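Local coordinates for protein transport protein SEC7 (Saccharomyces cerevisiae, PDB 4OIY), which acts as a guanine nucleotide exchange factor that activates the small GTPase ARF1 at the trans-Golgi network and so takes part in vesicle budding and Golgi traffic, here represented by its Sec7 domain, at residues L63-D67 with D68-A72; F81-T84 with G85-I88; G105-I108 with D109-M112; G125-K129 with A130-Y134. All blocks are in the same frame, centred on the assembly; numbering follows the deposited sequence.

Overall arrangement
This Sec7 domain has helices and connecting loops but no strands. From the N terminus, contact 1 closes the tight turn between helices 56-64 and 68-79. Contact 2 then closes the turn that leads from helix 68-79 into helix 88-96. Contact 3 closes no loop but lies within the first turns of helix 105-122, and contact 4 joins the loop after that helix to the start of helix 130-148. All four follow in series, none nesting or crossing. In space, however, contact 3 touches both contact 1 and contact 4, and contact 2 reaches contact 4 through Ile88. Contacts 1 and 4 stay apart, their centres about 25 Å from each other.

Contact 1: residues L63-D67 with D68-A72; sequences LGEGD and DKNIA
Asp67 meets Lys69, Asn70 and Ile71 at a helix-to-helix turn, a compact example of how one residue can start a helix with both its side chain and its backbone. Two hydrogen bonds do this work. Asp67 is the N-cap residue of helix 68-79, OD1 accepting from Lys69 N at 2.9 Å; the amide arrives on the anti side of the oxygen, 25° out of the carboxylate plane. With CG of Asp67 anti to its own nitrogen (chi1 176°), the carboxylate swings forward alongside the next residues and comes within range of this N-H. The carbonyl of the same residue begins the regular ladder, Asp67 O accepting from Ile71 N at 3.0 Å in a nearly linear bond. One residue therefore satisfies two amides of the first turn. Just before it, Gly66 forms the centre of an inverse gamma turn, closed by a weak bond from Asp67 N to Glu65 O.

Van der Waals contacts fill the inside of the bend. Glu65 and Asn70 run side by side in the same direction, their carboxylate and amide planes 69° apart, and the CB of Asn70 lies 3.7 Å from the CB of Glu65. Ile71 lays CG1 against Asp67 O at 3.4 Å.

Electrostatics add little direct pairing: Asp67 OD1 and Lys69 NZ are 4.8 Å apart, an attraction probably weak at this distance. Beyond the turn, Leu63 packs into helix 68-79 and reaches Phe111 of helix 105-122 and Leu48 of helix 41-50, while Gly64 O accepts a weak hydrogen bond from Arg110 of helix 105-122.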
loop_
_atom_site.group_PDB
_atom_site.type_symbol
_atom_site.label_atom_id
_atom_site.label_comp_id
_atom_site.label_asym_id
_atom_site.label_seq_id
_atom_site.Cartn_x
_atom_site.Cartn_y
_atom_site.Cartn_z
ATOM N N LEU A 63 -0.521 -8.160 -6.646
ATOM C CA LEU A 63 -0.141 -8.345 -5.251
ATOM C C LEU A 63 -1.290 -8.871 -4.401
ATOM O O LEU A 63 -1.056 -9.514 -3.367
ATOM C CB LEU A 63 0.348 -7.025 -4.652
ATOM C CG LEU A 63 1.630 -6.435 -5.245
ATOM C CD1 LEU A 63 1.893 -5.103 -4.568
ATOM C CD2 LEU A 63 2.807 -7.386 -5.104
ATOM N N GLY A 64 -2.517 -8.593 -4.834
ATOM C CA GLY A 64 -3.710 -8.959 -4.089
ATOM C C GLY A 64 -4.272 -10.336 -4.380
ATOM O O GLY A 64 -5.217 -10.741 -3.710
ATOM N N GLU A 65 -3.715 -11.054 -5.357
ATOM C CA GLU A 65 -4.259 -12.359 -5.745
ATOM C C GLU A 65 -4.291 -13.287 -4.534
ATOM O O GLU A 65 -3.349 -13.315 -3.738
ATOM C CB GLU A 65 -3.426 -13.013 -6.858
ATOM C CG GLU A 65 -3.357 -12.266 -8.184
ATOM C CD GLU A 65 -4.631 -12.312 -9.015
ATOM O OE1 GLU A 65 -5.560 -13.085 -8.689
ATOM O OE2 GLU A 65 -4.695 -11.559 -10.017
ATOM N N GLY A 66 -5.383 -14.038 -4.408
ATOM C CA GLY A 66 -5.545 -15.039 -3.357
ATOM C C GLY A 66 -4.869 -16.343 -3.739
ATOM O O GLY A 66 -5.529 -17.372 -3.912
ATOM N N ASP A 67 -3.550 -16.275 -3.894
ATOM C CA ASP A 67 -2.691 -17.425 -4.151
ATOM C C ASP A 67 -1.462 -17.209 -3.279
ATOM O O ASP A 67 -0.985 -16.084 -3.157
ATOM C CB ASP A 67 -2.319 -17.496 -5.636
ATOM C CG ASP A 67 -1.343 -18.627 -5.959
ATOM O OD1 ASP A 67 -0.139 -18.502 -5.655
ATOM O OD2 ASP A 67 -1.778 -19.639 -6.551
ATOM N N ASP A 68 -0.957 -18.275 -2.673
ATOM C CA ASP A 68 0.117 -18.144 -1.690
ATOM C C ASP A 68 1.401 -17.530 -2.260
ATOM O O ASP A 68 2.100 -16.818 -1.543
ATOM C CB ASP A 68 0.420 -19.488 -1.012
ATOM C CG ASP A 68 -0.682 -19.933 -0.053
ATOM O OD1 ASP A 68 -1.617 -19.153 0.226
ATOM O OD2 ASP A 68 -0.608 -21.079 0.426
ATOM N N LYS A 69 1.710 -17.787 -3.533
ATOM C CA LYS A 69 2.883 -17.166 -4.169
ATOM C C LYS A 69 2.733 -15.650 -4.293
ATOM O O LYS A 69 3.680 -14.907 -4.052
ATOM C CB LYS A 69 3.169 -17.761 -5.548
ATOM C CG LYS A 69 3.661 -19.196 -5.511
ATOM C CD LYS A 69 4.305 -19.597 -6.826
ATOM C CE LYS A 69 4.364 -21.109 -6.981
ATOM N NZ LYS A 69 3.054 -21.677 -7.409
ATOM N N ASN A 70 1.542 -15.189 -4.652
ATOM C CA ASN A 70 1.299 -13.753 -4.773
ATOM C C ASN A 70 1.315 -13.105 -3.397
ATOM O O ASN A 70 1.800 -11.987 -3.233
ATOM C CB ASN A 70 -0.028 -13.478 -5.464
ATOM C CG ASN A 70 -0.015 -13.878 -6.924
ATOM O OD1 ASN A 70 -0.053 -13.022 -7.817
ATOM N ND2 ASN A 70 0.046 -15.170 -7.180
ATOM N N ILE A 71 0.790 -13.818 -2.403
ATOM C CA ILE A 71 0.832 -13.328 -1.026
ATOM C C ILE A 71 2.290 -13.140 -0.592
ATOM O O ILE A 71 2.632 -12.137 0.029
ATOM C CB ILE A 71 0.049 -14.256 -0.056
ATOM C CG1 ILE A 71 -1.455 -14.183 -0.358
ATOM C CG2 ILE A 71 0.310 -13.863 1.396
ATOM C CD1 ILE A 71 -2.294 -15.209 0.368
ATOM N N ALA A 72 3.145 -14.096 -0.934
ATOM C CA ALA A 72 4.571 -14.018 -0.610
ATOM C C ALA A 72 5.241 -12.814 -1.280
ATOM O O ALA A 72 6.043 -12.117 -0.649
ATOM C CB ALA A 72 5.268 -15.317 -0.989
#

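Contact 2: residues F81-T84 with G85-I88; sequences FDFT and GMSI
Phe83 and Met86 stand at the two ends of a type II beta turn, which an Asx turn at Asp82 leads into. The close-packed side is the inner one. Met86 N donates to Phe83 O at 3.1 Å, approaching from above the carbonyl plane rather than within it. The Met86 side chain runs out straight (chi2 -173°, chi3 -177°) back along the chain, setting SD at the edge of the Phe83 ring, 4.2 Å from CD1, and bringing CE to 3.4 Å from Asp82 O. Phe81 CB lies over one face of that ring, and Phe115 meets it edge-to-face. The side chain of Phe83 is about 8 Å from that of Asp121, which binds magnesium. A serine in place of Met86 would probably leave this ring edge without its thioether neighbour and open a gap beside the backbone of Asp82.

The exposed side, with Thr84 and Gly85 at the corner, has little side-chain packing and is held by polar bonds instead. Gly85 takes a positive phi of 81°, common at this position, and its N is held by Asn123. Bracing the approach to the turn, Asp82 OD1 is gripped twice by Thr84, by OG1 at 2.8 Å and by N at 3.1 Å.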
loop_
_atom_site.group_PDB
_atom_site.type_symbol
_atom_site.label_atom_id
_atom_site.label_comp_id
_atom_site.label_asym_id
_atom_site.label_seq_id
_atom_site.Cartn_x
_atom_site.Cartn_y
_atom_site.Cartn_z
ATOM N N PHE A 81 9.774 -1.457 2.028
ATOM C CA PHE A 81 9.530 -0.108 2.522
ATOM C C PHE A 81 10.294 0.139 3.810
ATOM O O PHE A 81 10.399 -0.753 4.667
ATOM C CB PHE A 81 8.039 0.128 2.771
ATOM C CG PHE A 81 7.244 0.324 1.519
ATOM C CD1 PHE A 81 6.912 -0.765 0.734
ATOM C CD2 PHE A 81 6.839 1.591 1.120
ATOM C CE1 PHE A 81 6.190 -0.601 -0.427
ATOM C CE2 PHE A 81 6.127 1.765 -0.050
ATOM C CZ PHE A 81 5.792 0.661 -0.818
ATOM N N ASP A 82 10.821 1.353 3.938
ATOM C CA ASP A 82 11.423 1.795 5.183
ATOM C C ASP A 82 10.506 2.824 5.819
ATOM O O ASP A 82 10.467 3.972 5.393
ATOM C CB ASP A 82 12.810 2.387 4.933
ATOM C CG ASP A 82 13.572 2.655 6.220
ATOM O OD1 ASP A 82 13.030 2.381 7.315
ATOM O OD2 ASP A 82 14.732 3.125 6.132
ATOM N N PHE A 83 9.756 2.393 6.831
ATOM C CA PHE A 83 8.860 3.275 7.582
ATOM C C PHE A 83 9.502 3.811 8.857
ATOM O O PHE A 83 8.834 4.466 9.649
ATOM C CB PHE A 83 7.577 2.529 7.973
ATOM C CG PHE A 83 6.804 1.955 6.811
ATOM C CD1 PHE A 83 6.503 2.726 5.689
ATOM C CD2 PHE A 83 6.338 0.653 6.862
ATOM C CE1 PHE A 83 5.769 2.195 4.638
ATOM C CE2 PHE A 83 5.607 0.121 5.809
ATOM C CZ PHE A 83 5.322 0.896 4.700
ATOM N N THR A 84 10.789 3.545 9.062
ATOM C CA THR A 84 11.439 3.930 10.317
ATOM C C THR A 84 11.364 5.444 10.538
ATOM O O THR A 84 11.765 6.223 9.685
ATOM C CB THR A 84 12.911 3.471 10.356
ATOM O OG1 THR A 84 12.982 2.060 10.099
ATOM C CG2 THR A 84 13.523 3.760 11.729
ATOM N N GLY A 85 10.815 5.849 11.684
ATOM C CA GLY A 85 10.722 7.264 12.055
ATOM C C GLY A 85 9.583 8.064 11.440
ATOM O O GLY A 85 9.422 9.251 11.740
ATOM N N MET A 86 8.792 7.436 10.575
ATOM C CA MET A 86 7.657 8.107 9.933
ATOM C C MET A 86 6.440 8.063 10.829
ATOM O O MET A 86 6.260 7.097 11.564
ATOM C CB MET A 86 7.268 7.392 8.643
ATOM C CG MET A 86 8.274 7.498 7.527
ATOM S SD MET A 86 7.557 6.775 6.048
ATOM C CE MET A 86 8.941 6.939 4.929
ATOM N N SER A 87 5.577 9.073 10.736
ATOM C CA SER A 87 4.248 8.953 11.329
ATOM C C SER A 87 3.495 7.856 10.579
ATOM O O SER A 87 3.829 7.525 9.437
ATOM C CB SER A 87 3.468 10.256 11.249
ATOM O OG SER A 87 2.969 10.483 9.948
ATOM N N ILE A 88 2.479 7.289 11.217
ATOM C CA ILE A 88 1.691 6.265 10.537
ATOM C C ILE A 88 1.041 6.831 9.268
ATOM O O ILE A 88 0.891 6.103 8.274
ATOM C CB ILE A 88 0.664 5.588 11.466
ATOM C CG1 ILE A 88 0.025 4.374 10.769
ATOM C CG2 ILE A 88 -0.403 6.572 11.922
ATOM C CD1 ILE A 88 -0.862 3.543 11.670
#

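Contact 3: residues G105-I108 with D109-M112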
loop_
_atom_site.group_PDB
_atom_site.type_symbol
_atom_site.label_atom_id
_atom_site.label_comp_id
_atom_site.label_asym_id
_atom_site.label_seq_id
_atom_site.Cartn_x
_atom_site.Cartn_y
_atom_site.Cartn_z
ATOM N N GLY A 105 -12.652 -7.076 0.438
ATOM C CA GLY A 105 -12.179 -6.779 1.767
ATOM C C GLY A 105 -11.106 -7.717 2.263
ATOM O O GLY A 105 -10.175 -7.289 2.951
ATOM N N GLN A 106 -11.217 -9.006 1.948
ATOM C CA GLN A 106 -10.238 -9.960 2.462
ATOM C C GLN A 106 -8.841 -9.693 1.895
ATOM O O GLN A 106 -7.852 -9.905 2.582
ATOM C CB GLN A 106 -10.661 -11.416 2.247
ATOM C CG GLN A 106 -10.694 -11.905 0.813
ATOM C CD GLN A 106 -10.734 -13.425 0.725
ATOM O OE1 GLN A 106 -11.031 -14.116 1.704
ATOM N NE2 GLN A 106 -10.400 -13.952 -0.441
ATOM N N LYS A 107 -8.778 -9.206 0.665
ATOM C CA LYS A 107 -7.506 -8.831 0.049
ATOM C C LYS A 107 -6.944 -7.586 0.713
ATOM O O LYS A 107 -5.766 -7.543 1.075
ATOM C CB LYS A 107 -7.692 -8.593 -1.441
ATOM C CG LYS A 107 -8.003 -9.866 -2.194
ATOM C CD LYS A 107 -8.150 -9.641 -3.679
ATOM C CE LYS A 107 -8.247 -10.978 -4.403
ATOM N NZ LYS A 107 -8.223 -10.796 -5.869
ATOM N N ILE A 108 -7.782 -6.570 0.866
ATOM C CA ILE A 108 -7.375 -5.350 1.543
ATOM C C ILE A 108 -6.798 -5.683 2.912
ATOM O O ILE A 108 -5.734 -5.184 3.275
ATOM C CB ILE A 108 -8.557 -4.362 1.680
ATOM C CG1 ILE A 108 -8.995 -3.880 0.298
ATOM C CG2 ILE A 108 -8.176 -3.171 2.556
ATOM C CD1 ILE A 108 -10.321 -3.164 0.296
ATOM N N ASP A 109 -7.482 -6.547 3.656
ATOM C CA ASP A 109 -7.047 -6.901 4.999
ATOM C C ASP A 109 -5.630 -7.492 5.005
ATOM O O ASP A 109 -4.855 -7.238 5.926
ATOM C CB ASP A 109 -8.032 -7.875 5.659
ATOM C CG ASP A 109 -9.406 -7.247 5.964
ATOM O OD1 ASP A 109 -9.566 -6.011 5.943
ATOM O OD2 ASP A 109 -10.360 -8.027 6.213
ATOM N N ARG A 110 -5.303 -8.292 3.994
ATOM C CA ARG A 110 -3.946 -8.847 3.866
ATOM C C ARG A 110 -2.898 -7.736 3.737
ATOM O O ARG A 110 -1.872 -7.757 4.435
ATOM C CB ARG A 110 -3.854 -9.808 2.674
ATOM C CG ARG A 110 -4.652 -11.094 2.832
ATOM C CD ARG A 110 -4.109 -12.190 1.919
ATOM N NE ARG A 110 -4.423 -12.010 0.503
ATOM C CZ ARG A 110 -5.573 -12.373 -0.063
ATOM N NH1 ARG A 110 -5.762 -12.175 -1.355
ATOM N NH2 ARG A 110 -6.545 -12.925 0.661
ATOM N N PHE A 111 -3.147 -6.773 2.849
ATOM C CA PHE A 111 -2.246 -5.624 2.692
ATOM C C PHE A 111 -2.092 -4.853 3.998
ATOM O O PHE A 111 -0.971 -4.520 4.406
ATOM C CB PHE A 111 -2.760 -4.650 1.634
ATOM C CG PHE A 111 -2.594 -5.121 0.222
ATOM C CD1 PHE A 111 -1.413 -4.894 -0.462
ATOM C CD2 PHE A 111 -3.633 -5.754 -0.434
ATOM C CE1 PHE A 111 -1.268 -5.298 -1.770
ATOM C CE2 PHE A 111 -3.496 -6.160 -1.752
ATOM C CZ PHE A 111 -2.306 -5.940 -2.414
ATOM N N MET A 112 -3.214 -4.540 4.642
ATOM C CA MET A 112 -3.188 -3.628 5.771
ATOM C C MET A 112 -2.613 -4.290 7.007
ATOM O O MET A 112 -1.968 -3.618 7.812
ATOM C CB MET A 112 -4.575 -3.022 6.010
ATOM C CG MET A 112 -5.121 -2.298 4.769
ATOM S SD MET A 112 -3.931 -1.227 3.913
ATOM C CE MET A 112 -3.623 -0.124 5.266
HETATM O O HOH W 1 -8.424 -13.228 -2.258
#
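The guanidinium of Arg110 rests one face over the backbone of Lys107, whose CA sits 4.0 Å above the plane, over its centre. At its edge, in plane, a water accepts from Arg110 NH1 at 3.0 Å and, more weakly, from Gln106 NE2. The Gln106 amide is turned 70° from the guanidinium and has its stronger partner in Glu104. A bend at chi3 (-74°) folds the arginine back toward the preceding turn, bringing NH1 within 3.3 Å of Lys107 CG. The like charges stay separate, Lys107 NZ and Arg110 NH1 being 5.3 Å apart. The ring of Phe111 offers its edge to the helix, CD2 lying 3.2 Å from Lys107 O, and stacks with Phe99.

Helical bonds underlie all this: Asp109 N to Gly105 O and Met112 N to Ile108 O are both 2.9 Å, whereas the bond from Arg110 N to Gln106 O is weak. Ile108 and Met112 run side by side on another flank.

The stretch opens helix 105-122, following the loop that in Sec7 domains carries the glutamic finger. Arg110 and Phe111 pack on helix 68-79 through Met74, while Ile108 and Met112 lie against Tyr138 of helix 130-148.

Contact 4: residues G125-K129 with A130-Y134; sequences GVFSK and ADTAY
Phe127 sets its ring against two methyl groups of the first turn of the following helix, a clear case of a loop residue packing onto the helix it precedes. The aromatic side chain and that of Thr132 cross at a slant: Thr132 CG2 approaches CD1 of Phe127 obliquely, at 3.5 Å. Ala133 CB comes from the same side of the ring plane and lies 3.9 Å from Phe127 CD2, again obliquely. Val126 CG1 covers the opposite face, over the ring centre. With an alanine at the Phe127 position, both methyls would probably lose the ring they pack on and a gap would open between loop and helix.

Thr132 splits its branches between two tasks. CG2 is anti to the backbone N and faces the phenyl ring, whereas OG1 (chi1 -57°) points to the polar side. There a water donates to Thr132 OG1 at 2.6 Å, hydrogen-bonds Ser128 OG at 2.7 Å and weakly accepts from Lys129 N; OG1 also bonds to Ile168 O. The backbone closes the turn with Thr132 N to Lys129 O at 3.2 Å, a bent bond of 137°.

Ala130 has its side chain about 8 Å from that of Asp121, which binds magnesium. Phe127 also meets Phe119 and Ile88, and thus helps form the apolar junction where helices 88-96, 105-122 and 130-148 meet in the all-helical Sec7 fold.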
loop_
_atom_site.group_PDB
_atom_site.type_symbol
_atom_site.label_atom_id
_atom_site.label_comp_id
_atom_site.label_asym_id
_atom_site.label_seq_id
_atom_site.Cartn_x
_atom_site.Cartn_y
_atom_site.Cartn_z
ATOM N N GLY A 125 7.570 0.829 20.152
ATOM C CA GLY A 125 7.159 1.795 21.165
ATOM C C GLY A 125 6.170 2.866 20.726
ATOM O O GLY A 125 5.733 3.652 21.556
ATOM N N VAL A 126 5.807 2.933 19.442
ATOM C CA VAL A 126 4.717 3.827 19.043
ATOM C C VAL A 126 3.417 3.195 19.525
ATOM O O VAL A 126 2.674 3.792 20.306
ATOM C CB VAL A 126 4.668 4.070 17.517
ATOM C CG1 VAL A 126 3.426 4.869 17.147
ATOM C CG2 VAL A 126 5.913 4.807 17.062
ATOM N N PHE A 127 3.163 1.977 19.056
ATOM C CA PHE A 127 2.018 1.194 19.490
ATOM C C PHE A 127 2.526 -0.102 20.098
ATOM O O PHE A 127 3.509 -0.669 19.626
ATOM C CB PHE A 127 1.109 0.846 18.311
ATOM C CG PHE A 127 0.640 2.035 17.520
ATOM C CD1 PHE A 127 -0.186 2.992 18.096
ATOM C CD2 PHE A 127 1.010 2.186 16.189
ATOM C CE1 PHE A 127 -0.627 4.087 17.362
ATOM C CE2 PHE A 127 0.575 3.275 15.447
ATOM C CZ PHE A 127 -0.246 4.224 16.037
ATOM N N SER A 128 1.834 -0.579 21.122
ATOM C CA SER A 128 2.170 -1.853 21.750
ATOM C C SER A 128 1.782 -3.062 20.888
ATOM O O SER A 128 2.392 -4.129 20.995
ATOM C CB SER A 128 1.488 -1.948 23.115
ATOM O OG SER A 128 0.092 -1.726 23.002
ATOM N N LYS A 129 0.776 -2.888 20.029
ATOM C CA LYS A 129 0.223 -3.982 19.235
ATOM C C LYS A 129 0.052 -3.560 17.784
ATOM O O LYS A 129 -0.370 -2.433 17.505
ATOM C CB LYS A 129 -1.152 -4.401 19.779
ATOM C CG LYS A 129 -1.198 -4.694 21.268
ATOM C CD LYS A 129 -0.491 -5.986 21.617
ATOM C CE LYS A 129 -0.656 -6.301 23.094
ATOM N NZ LYS A 129 -0.125 -7.647 23.432
ATOM N N ALA A 130 0.352 -4.470 16.864
ATOM C CA ALA A 130 0.072 -4.244 15.448
ATOM C C ALA A 130 -1.419 -4.017 15.175
ATOM O O ALA A 130 -1.773 -3.286 14.256
ATOM C CB ALA A 130 0.593 -5.403 14.608
ATOM N N ASP A 131 -2.293 -4.622 15.975
ATOM C CA ASP A 131 -3.741 -4.496 15.763
ATOM C C ASP A 131 -4.161 -3.028 15.858
ATOM O O ASP A 131 -5.071 -2.598 15.171
ATOM C CB ASP A 131 -4.516 -5.340 16.794
ATOM C CG ASP A 131 -5.941 -5.649 16.366
ATOM O OD1 ASP A 131 -6.209 -5.716 15.156
ATOM O OD2 ASP A 131 -6.798 -5.859 17.255
ATOM N N THR A 132 -3.480 -2.261 16.702
ATOM C CA THR A 132 -3.763 -0.830 16.828
ATOM C C THR A 132 -3.442 -0.104 15.527
ATOM O O THR A 132 -4.253 0.673 15.038
ATOM C CB THR A 132 -2.947 -0.212 17.968
ATOM O OG1 THR A 132 -3.234 -0.910 19.188
ATOM C CG2 THR A 132 -3.263 1.261 18.131
ATOM N N ALA A 133 -2.268 -0.375 14.962
ATOM C CA ALA A 133 -1.882 0.233 13.691
ATOM C C ALA A 133 -2.801 -0.226 12.552
ATOM O O ALA A 133 -3.153 0.554 11.672
ATOM C CB ALA A 133 -0.427 -0.073 13.366
ATOM N N TYR A 134 -3.192 -1.497 12.592
ATOM C CA TYR A 134 -4.095 -2.085 11.610
ATOM C C TYR A 134 -5.429 -1.343 11.570
ATOM O O TYR A 134 -5.832 -0.838 10.534
ATOM C CB TYR A 134 -4.309 -3.568 11.937
ATOM C CG TYR A 134 -5.324 -4.320 11.089
ATOM C CD1 TYR A 134 -5.048 -4.672 9.773
ATOM C CD2 TYR A 134 -6.527 -4.749 11.635
ATOM C CE1 TYR A 134 -5.958 -5.392 9.021
ATOM C CE2 TYR A 134 -7.442 -5.466 10.884
ATOM C CZ TYR A 134 -7.155 -5.788 9.579
ATOM O OH TYR A 134 -8.070 -6.513 8.839
HETATM O O HOH W 2 -1.317 -0.836 20.917
#